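Local coordinates for organic hydroperoxide resistance protein (Legionella pneumophila, PDB 6MJN), which probably reduces organic hydroperoxides with active-site cysteines, as in related OsmC and Ohr proteins, and so would protect the bacterium from peroxide stress, at residues B[39-44]-B[50-55]; B[67-72]-B[83-88]; B[115-120]-B[142-147]. One frame throughout, in Å; residues are numbered along the deposited sequence. Where two conformers were deposited one is given.

Contact 1 (B[39-44]-B[50-55])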
loop_
_atom_site.group_PDB
_atom_site.type_symbol
_atom_site.label_atom_id
_atom_site.label_comp_id
_atom_site.label_asym_id
_atom_site.label_seq_id
_atom_site.Cartn_x
_atom_site.Cartn_y
_atom_site.Cartn_z
ATOM N N ALA B 39 -13.957 6.678 0.117
ATOM C CA ALA B 39 -14.494 7.947 -0.353
ATOM C C ALA B 39 -13.349 8.824 -0.824
ATOM O O ALA B 39 -12.245 8.773 -0.282
ATOM C CB ALA B 39 -15.303 8.669 0.732
ATOM N N MET B 40 -13.625 9.634 -1.831
ATOM C CA MET B 40 -12.648 10.611 -2.269
ATOM C C MET B 40 -12.521 11.708 -1.214
ATOM O O MET B 40 -13.532 12.204 -0.708
ATOM C CB MET B 40 -13.049 11.226 -3.613
ATOM C CG MET B 40 -12.038 12.239 -4.151
ATOM S SD MET B 40 -12.273 12.641 -5.892
ATOM C CE MET B 40 -13.902 13.388 -5.865
ATOM N N PRO B 41 -11.304 12.100 -0.861
ATOM C CA PRO B 41 -11.132 13.098 0.199
ATOM C C PRO B 41 -11.689 14.468 -0.170
ATOM O O PRO B 41 -11.794 14.837 -1.343
ATOM C CB PRO B 41 -9.612 13.153 0.394
ATOM C CG PRO B 41 -9.027 12.519 -0.806
ATOM C CD PRO B 41 -10.026 11.517 -1.296
ATOM N N ARG B 42 -12.032 15.225 0.872
ATOM C CA ARG B 42 -12.520 16.586 0.686
ATOM C C ARG B 42 -11.515 17.437 -0.074
ATOM O O ARG B 42 -11.908 18.310 -0.857
ATOM C CB ARG B 42 -12.829 17.221 2.046
ATOM C CG ARG B 42 -13.877 16.484 2.876
ATOM C CD ARG B 42 -14.766 17.466 3.615
ATOM N NE ARG B 42 -15.641 18.196 2.698
ATOM C CZ ARG B 42 -16.016 19.459 2.870
ATOM N NH1 ARG B 42 -15.582 20.144 3.922
ATOM N NH2 ARG B 42 -16.817 20.043 1.985
ATOM N N GLU B 43 -10.218 17.187 0.130
ATOM C CA GLU B 43 -9.184 17.984 -0.519
ATOM C C GLU B 43 -9.217 17.856 -2.032
ATOM O O GLU B 43 -8.678 18.722 -2.725
ATOM C CB GLU B 43 -7.800 17.583 0.001
ATOM C CG GLU B 43 -7.526 17.975 1.447
ATOM C CD GLU B 43 -7.895 16.885 2.434
ATOM O OE1 GLU B 43 -8.796 16.076 2.126
ATOM O OE2 GLU B 43 -7.272 16.831 3.515
ATOM N N LEU B 44 -9.821 16.794 -2.564
ATOM C CA LEU B 44 -9.960 16.622 -4.002
ATOM C C LEU B 44 -11.397 16.827 -4.464
ATOM O O LEU B 44 -11.774 16.344 -5.536
ATOM C CB LEU B 44 -9.470 15.237 -4.429
ATOM C CG LEU B 44 -8.027 14.822 -4.108
ATOM C CD1 LEU B 44 -7.760 13.393 -4.575
ATOM C CD2 LEU B 44 -7.032 15.785 -4.734
ATOM N N ALA B 50 -14.731 8.432 4.722
ATOM C CA ALA B 50 -14.215 7.064 4.659
ATOM C C ALA B 50 -12.770 7.116 4.168
ATOM O O ALA B 50 -12.276 8.167 3.748
ATOM C CB ALA B 50 -15.070 6.179 3.748
ATOM N N THR B 51 -12.088 5.964 4.204
ATOM C CA THR B 51 -10.668 5.939 3.861
ATOM C C THR B 51 -10.478 5.921 2.341
ATOM O O THR B 51 -11.436 5.992 1.566
ATOM C CB THR B 51 -9.972 4.754 4.530
ATOM O OG1 THR B 51 -8.544 4.935 4.468
ATOM C CG2 THR B 51 -10.322 3.460 3.841
ATOM N N ASN B 52 -9.221 5.833 1.910
ATOM C CA ASN B 52 -8.850 5.941 0.502
ATOM C C ASN B 52 -7.513 5.224 0.300
ATOM O O ASN B 52 -6.823 4.884 1.276
ATOM C CB ASN B 52 -8.759 7.417 0.066
ATOM C CG ASN B 52 -7.814 8.214 0.936
ATOM O OD1 ASN B 52 -6.622 7.951 0.937
ATOM N ND2 ASN B 52 -8.340 9.209 1.664
ATOM N N PRO B 53 -7.106 4.986 -0.957
ATOM C CA PRO B 53 -5.833 4.278 -1.187
ATOM C C PRO B 53 -4.597 4.949 -0.588
ATOM O O PRO B 53 -3.655 4.227 -0.259
ATOM C CB PRO B 53 -5.740 4.216 -2.721
ATOM C CG PRO B 53 -7.184 4.205 -3.160
ATOM C CD PRO B 53 -7.857 5.170 -2.219
ATOM N N GLU B 54 -4.529 6.287 -0.507
ATOM C CA GLU B 54 -3.344 6.908 0.096
ATOM C C GLU B 54 -3.237 6.564 1.568
ATOM O O GLU B 54 -2.127 6.338 2.079
ATOM C CB GLU B 54 -3.362 8.433 -0.080
ATOM C CG GLU B 54 -3.084 8.874 -1.519
ATOM C CD GLU B 54 -4.174 8.451 -2.481
ATOM O OE1 GLU B 54 -5.381 8.583 -2.145
ATOM O OE2 GLU B 54 -3.817 7.961 -3.571
ATOM N N GLN B 55 -4.381 6.554 2.275
ATOM C CA GLN B 55 -4.383 6.171 3.684
ATOM C C GLN B 55 -3.983 4.715 3.857
ATOM O O GLN B 55 -3.250 4.360 4.790
ATOM C CB GLN B 55 -5.771 6.414 4.291
ATOM C CG GLN B 55 -6.078 7.889 4.460
ATOM C CD GLN B 55 -7.249 8.168 5.390
ATOM O OE1 GLN B 55 -8.089 7.298 5.664
ATOM N NE2 GLN B 55 -7.315 9.398 5.866
HETATM O O HOH W 1 -11.108 9.813 1.924
#

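Contact 2 (B[67-72]-B[83-88])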
loop_
_atom_site.group_PDB
_atom_site.type_symbol
_atom_site.label_atom_id
_atom_site.label_comp_id
_atom_site.label_asym_id
_atom_site.label_seq_id
_atom_site.Cartn_x
_atom_site.Cartn_y
_atom_site.Cartn_z
ATOM N N SER B 67 7.793 -2.976 11.736
ATOM C CA SER B 67 8.195 -4.372 11.838
ATOM C C SER B 67 9.645 -4.571 11.417
ATOM O O SER B 67 10.364 -5.378 12.014
ATOM C CB SER B 67 7.267 -5.240 10.987
ATOM O OG SER B 67 7.639 -6.597 11.066
ATOM N N ALA B 68 10.094 -3.859 10.381
ATOM C CA ALA B 68 11.472 -4.025 9.923
ATOM C C ALA B 68 12.476 -3.482 10.938
ATOM O O ALA B 68 13.567 -4.046 11.102
ATOM C CB ALA B 68 11.666 -3.343 8.571
ATOM N N ILE B 69 12.135 -2.374 11.604
ATOM C CA ILE B 69 12.942 -1.889 12.724
ATOM C C ILE B 69 13.046 -2.957 13.806
ATOM O O ILE B 69 14.138 -3.267 14.301
ATOM C CB ILE B 69 12.355 -0.585 13.294
ATOM C CG1 ILE B 69 12.457 0.551 12.271
ATOM C CG2 ILE B 69 13.065 -0.227 14.611
ATOM C CD1 ILE B 69 11.825 1.896 12.763
ATOM N N ARG B 70 11.904 -3.514 14.218
ATOM C CA ARG B 70 11.938 -4.534 15.261
ATOM C C ARG B 70 12.745 -5.748 14.814
ATOM O O ARG B 70 13.473 -6.346 15.615
ATOM C CB ARG B 70 10.515 -4.936 15.663
ATOM C CG ARG B 70 9.737 -3.810 16.320
ATOM C CD ARG B 70 8.401 -4.265 16.881
ATOM N NE ARG B 70 7.601 -3.142 17.367
ATOM C CZ ARG B 70 7.593 -2.709 18.628
ATOM N NH1 ARG B 70 8.343 -3.304 19.550
ATOM N NH2 ARG B 70 6.827 -1.676 18.968
ATOM N N HIS B 71 12.664 -6.103 13.526
ATOM C CA HIS B 71 13.377 -7.286 13.043
ATOM C C HIS B 71 14.889 -7.067 13.055
ATOM O O HIS B 71 15.648 -7.919 13.533
ATOM C CB HIS B 71 12.888 -7.646 11.633
ATOM C CG HIS B 71 13.715 -8.699 10.960
ATOM N ND1 HIS B 71 13.566 -10.043 11.224
ATOM C CD2 HIS B 71 14.705 -8.606 10.038
ATOM C CE1 HIS B 71 14.426 -10.733 10.494
ATOM N NE2 HIS B 71 15.133 -9.884 9.771
ATOM N N VAL B 72 15.346 -5.932 12.522
ATOM C CA VAL B 72 16.777 -5.645 12.525
ATOM C C VAL B 72 17.314 -5.599 13.953
ATOM O O VAL B 72 18.395 -6.120 14.241
ATOM C CB VAL B 72 17.054 -4.329 11.772
ATOM C CG1 VAL B 72 18.501 -3.879 11.993
ATOM C CG2 VAL B 72 16.775 -4.504 10.300
ATOM N N VAL B 83 9.149 1.294 19.882
ATOM C CA VAL B 83 9.209 2.049 18.636
ATOM C C VAL B 83 7.784 2.328 18.183
ATOM O O VAL B 83 6.900 1.474 18.304
ATOM C CB VAL B 83 10.008 1.294 17.546
ATOM C CG1 VAL B 83 9.403 -0.071 17.284
ATOM C CG2 VAL B 83 10.036 2.091 16.243
ATOM N N SER B 84 7.557 3.536 17.682
ATOM C CA SER B 84 6.359 3.817 16.912
ATOM C C SER B 84 6.782 4.431 15.589
ATOM O O SER B 84 7.881 4.983 15.454
ATOM C CB SER B 84 5.402 4.747 17.661
ATOM O OG SER B 84 5.987 6.007 17.862
ATOM N N MET B 85 5.881 4.362 14.615
ATOM C CA MET B 85 6.194 4.722 13.249
ATOM C C MET B 85 5.094 5.615 12.690
ATOM O O MET B 85 3.912 5.267 12.766
ATOM C CB MET B 85 6.319 3.455 12.403
ATOM C CG MET B 85 7.153 3.613 11.187
ATOM S SD MET B 85 8.857 4.039 11.600
ATOM C CE MET B 85 9.060 5.110 10.172
ATOM N N THR B 86 5.499 6.751 12.141
ATOM C CA THR B 86 4.639 7.691 11.439
ATOM C C THR B 86 5.004 7.654 9.958
ATOM O O THR B 86 6.188 7.701 9.607
ATOM C CB THR B 86 4.839 9.110 11.985
ATOM O OG1 THR B 86 4.497 9.146 13.379
ATOM C CG2 THR B 86 3.968 10.095 11.248
ATOM N N SER B 87 3.999 7.568 9.095
ATOM C CA SER B 87 4.203 7.706 7.657
ATOM C C SER B 87 3.324 8.842 7.170
ATOM O O SER B 87 2.174 8.970 7.587
ATOM C CB SER B 87 3.841 6.426 6.904
ATOM O OG SER B 87 2.450 6.214 6.984
ATOM N N GLU B 88 3.872 9.686 6.314
ATOM C CA GLU B 88 3.089 10.743 5.699
ATOM C C GLU B 88 3.162 10.547 4.196
ATOM O O GLU B 88 4.257 10.519 3.624
ATOM C CB GLU B 88 3.612 12.107 6.106
ATOM C CG GLU B 88 2.892 13.244 5.418
ATOM C CD GLU B 88 3.525 14.578 5.753
ATOM O OE1 GLU B 88 3.620 14.901 6.950
ATOM O OE2 GLU B 88 3.952 15.287 4.820
#

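Contact 3 (B[115-120]-B[142-147])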
loop_
_atom_site.group_PDB
_atom_site.type_symbol
_atom_site.label_atom_id
_atom_site.label_comp_id
_atom_site.label_asym_id
_atom_site.label_seq_id
_atom_site.Cartn_x
_atom_site.Cartn_y
_atom_site.Cartn_z
ATOM N N ASN B 115 22.349 8.554 17.430
ATOM C CA ASN B 115 23.133 7.977 16.333
ATOM C C ASN B 115 22.814 6.496 16.132
ATOM O O ASN B 115 22.605 6.045 14.997
ATOM C CB ASN B 115 24.628 8.193 16.582
ATOM C CG ASN B 115 25.063 9.628 16.321
ATOM O OD1 ASN B 115 24.360 10.392 15.657
ATOM N ND2 ASN B 115 26.227 9.998 16.840
ATOM N N GLU B 116 22.768 5.722 17.224
ATOM C CA GLU B 116 22.347 4.323 17.153
ATOM C C GLU B 116 21.004 4.174 16.462
ATOM O O GLU B 116 20.807 3.255 15.658
ATOM C CB GLU B 116 22.246 3.718 18.557
ATOM C CG GLU B 116 23.573 3.457 19.237
ATOM C CD GLU B 116 23.413 3.062 20.712
ATOM O OE1 GLU B 116 22.370 3.399 21.329
ATOM O OE2 GLU B 116 24.334 2.415 21.252
ATOM N N ALA B 117 20.054 5.047 16.793
ATOM C CA ALA B 117 18.728 4.957 16.198
ATOM C C ALA B 117 18.775 5.268 14.706
ATOM O O ALA B 117 18.087 4.619 13.913
ATOM C CB ALA B 117 17.767 5.905 16.914
ATOM N N GLU B 118 19.585 6.252 14.306
ATOM C CA GLU B 118 19.687 6.592 12.888
ATOM C C GLU B 118 20.244 5.429 12.081
ATOM O O GLU B 118 19.789 5.169 10.961
ATOM C CB GLU B 118 20.536 7.851 12.702
ATOM C CG GLU B 118 19.859 9.041 13.348
ATOM C CD GLU B 118 20.600 10.340 13.245
ATOM O OE1 GLU B 118 21.841 10.335 13.078
ATOM O OE2 GLU B 118 19.918 11.376 13.364
ATOM N N ALA B 119 21.227 4.713 12.632
ATOM C CA ALA B 119 21.779 3.562 11.919
ATOM C C ALA B 119 20.775 2.414 11.842
ATOM O O ALA B 119 20.716 1.691 10.837
ATOM C CB ALA B 119 23.071 3.101 12.595
ATOM N N LEU B 120 19.998 2.208 12.907
ATOM C CA LEU B 120 19.020 1.127 12.906
ATOM C C LEU B 120 17.931 1.380 11.872
ATOM O O LEU B 120 17.553 0.470 11.119
ATOM C CB LEU B 120 18.427 0.980 14.310
ATOM C CG LEU B 120 17.149 0.169 14.518
ATOM C CD1 LEU B 120 17.276 -1.246 13.977
ATOM C CD2 LEU B 120 16.846 0.132 16.001
ATOM N N LEU B 142 13.438 10.109 5.518
ATOM C CA LEU B 142 13.457 9.433 6.814
ATOM C C LEU B 142 13.908 10.381 7.916
ATOM O O LEU B 142 14.878 11.124 7.751
ATOM C CB LEU B 142 14.420 8.238 6.830
ATOM C CG LEU B 142 14.392 7.132 5.793
ATOM C CD1 LEU B 142 15.568 6.191 6.074
ATOM C CD2 LEU B 142 13.081 6.388 5.842
ATOM N N SER B 143 13.232 10.324 9.057
ATOM C CA SER B 143 13.722 11.024 10.236
ATOM C C SER B 143 13.511 10.121 11.435
ATOM O O SER B 143 12.678 9.204 11.414
ATOM C CB SER B 143 13.029 12.370 10.437
ATOM O OG SER B 143 11.637 12.206 10.660
ATOM N N VAL B 144 14.277 10.361 12.493
ATOM C CA VAL B 144 14.154 9.528 13.675
ATOM C C VAL B 144 14.345 10.388 14.913
ATOM O O VAL B 144 15.159 11.316 14.939
ATOM C CB VAL B 144 15.143 8.344 13.636
ATOM C CG1 VAL B 144 16.528 8.850 13.438
ATOM C CG2 VAL B 144 15.043 7.506 14.905
ATOM N N SER B 145 13.530 10.104 15.922
ATOM C CA SER B 145 13.623 10.763 17.214
ATOM C C SER B 145 13.785 9.687 18.273
ATOM O O SER B 145 13.295 8.562 18.111
ATOM C CB SER B 145 12.378 11.598 17.503
ATOM O OG SER B 145 12.242 12.630 16.545
ATOM N N VAL B 146 14.500 10.018 19.344
ATOM C CA VAL B 146 14.654 9.085 20.442
ATOM C C VAL B 146 14.064 9.739 21.684
ATOM O O VAL B 146 13.856 10.953 21.738
ATOM C CB VAL B 146 16.125 8.657 20.667
ATOM C CG1 VAL B 146 16.622 7.868 19.453
ATOM C CG2 VAL B 146 17.013 9.864 20.905
ATOM N N LYS B 147 13.765 8.912 22.676
ATOM C CA LYS B 147 13.156 9.405 23.905
ATOM C C LYS B 147 13.301 8.369 25.008
ATOM O O LYS B 147 13.968 7.352 24.817
ATOM C CB LYS B 147 11.685 9.756 23.688
ATOM O OXT LYS B 147 12.770 8.529 26.109
#

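Contact 1 (B[39-44]-B[50-55])
The flat carboxamide of Asn52 meets the puckered ring of Pro41, and the side chains cross at about a right angle. Pro41 reaches the amide over one face at its nitrogen end, CD lying 4.1 Å from Asn52 ND2. That nitrogen has two polar partners: water 1, with ND2 to water oxygen 2.8 Å, and Tyr13 OH of the second subunit. At the other end of the amide, OD1 accepts from Gln55 N at 3.0 Å, with the donor tilted 32° from the carbonyl plane. This is the N-cap bond of helix 53-76, and it fixes the rotation of the group from the oxygen side while ND2 is gripped from the nitrogen side. Asn52 CG stands between its own backbone N and carbonyl carbon (chi1 55°), which folds the amide back over the first helical turn.

The arrangement belongs to the connection that leads from the N-terminal three-stranded sheet into the long helix of an OsmC-like protein. Its two limbs are pinned by one backbone hydrogen bond, Ala39 N to Thr51 O at 3.0 Å, with the N-H reaching the acceptor at 158°. Beside it the methyls of Ala39 and Ala50 meet, CB to CB at 3.9 Å. Water 1 closes a second bridge, donating to Ala39 O and to Ala50 O, so that the two carbonyls and the Asn52 amide share one solvent molecule.

Thr51 turns its CB away from residues 39-44, and its OG1 donates to Gln55 OE1 at 2.7 Å, on a lone pair in the carbonyl plane. The second subunit packs on Pro41 and Gln55 through the same Tyr13.

Contact 2 (B[67-72]-B[83-88])
Ile69 and Val83 make the apolar half of this contact, with Met85 as a third member. Ile69 aims its CB at the strand. With CG1 anti to the carbonyl carbon (chi1 -66°) and the chain extended beyond it, the CD1 methyl is carried between two strand residues, 3.9 Å from Val83 CG2 and 3.8 Å from Met85 SD. Its branch methyl CG2 adds a looser touch on Val83 CG2 at 4.1 Å. The thioether comes to the helix from the side of its sulfur, because the Met85 chain bends at chi2 and chi3. Elsewhere Met85 rests on Phe65 and Glu66 of the same helix.

The second kind of contact is a methyl on a flat cation. Val83 CG1, set between its backbone N and carbonyl carbon (chi1 58°), lies over one face of the Arg70 guanidinium, offset toward the rim and 3.5 Å from Arg70 CZ. The arginine chain is extended from CG to NE and passes the valine at a slant, with Arg70 CG 3.9 Å from the same methyl.

The polar partners of Arg70 lie mostly outside the two segments. Arg70 NH2 stands 3.2 Å from Val83 O, but its strong partner is Glu66, one turn back on the helix, through a salt bridge. Asp82 makes a long, weak ion pair with it. The helix runs roughly antiparallel to the strand, with a clear slant, at 147°, the axes 9.2 Å apart: the long helix 53-76 lying on the sheet of an OsmC-like fold, whose strand 82-93 pairs with a strand of the second subunit.

The apolar contacts lie on the buried side, while the Glu66 salt bridge probably helps to hold the guanidinium at the margin, its face against a valine methyl.

Contact 3 (B[115-120]-B[142-147])
Glu118 crosses Val144 at a slant, and its carbons can be followed outward one at a time. CB is a loose neighbour, 4.2 Å from Val144 CG1. CG comes closest, at 3.3 Å from the same methyl, but Val144 was modelled in two conformers, so this short approach is doubtful in detail. CG stands anti to the carbonyl carbon (chi1 -64°) and the chain then runs out straight (chi2 179°), leading the carboxylate past the valine. At the tip OE2 accepts a hydrogen bond from Gln114 NE2, one turn earlier on the helix. Gln114 NE2 also reaches Val144 O, so one amide group ties the acid to the strand backbone.

The helix belongs to a beta-alpha-beta crossover: strand 99-110 leads into helix 114-125, and after a further short helix the chain returns as strand 140-146, beside strand 99-110 and parallel to it. Helix and returning strand are only broadly antiparallel, at 143°, their axes 8.2 Å apart.

Ala117 points its methyl toward the strand. There CB sits 3.4 Å from Val146 CG1, tighter than ordinary van der Waals contact, and 3.7 Å from Val144 CG2 in the conformer given. A methyl this short lets the helix settle close over two valines, two residues apart on the strand, that both face it. Ser143 and Ser145, before and between them, direct their CB atoms the other way, and Ser143 OG bonds to His106 ND1 on the neighbouring strand.

Overall arrangement
Contacts 1 and 2 sit on the same long helix, 53-76: one at its N-terminal cap, the other nearer its far end, with centres 24 Å apart, on opposite sides of the chain's centre, and no touch between them. Contacts 2 and 3 are neighbours, 11 Å between centres, joined where Val72 CG1 packs on Leu120 CD1 at 3.5 Å; both reach the same mixed sheet. Contact 3 is 31 Å from contact 1, centre to centre. Contacts 1 and 2 touch the second subunit, whereas contact 3 does not. Ala68, in segment 67-72, touches Cys128, probably one of the active-site cysteines, which places contact 2 close to the presumed redox centre.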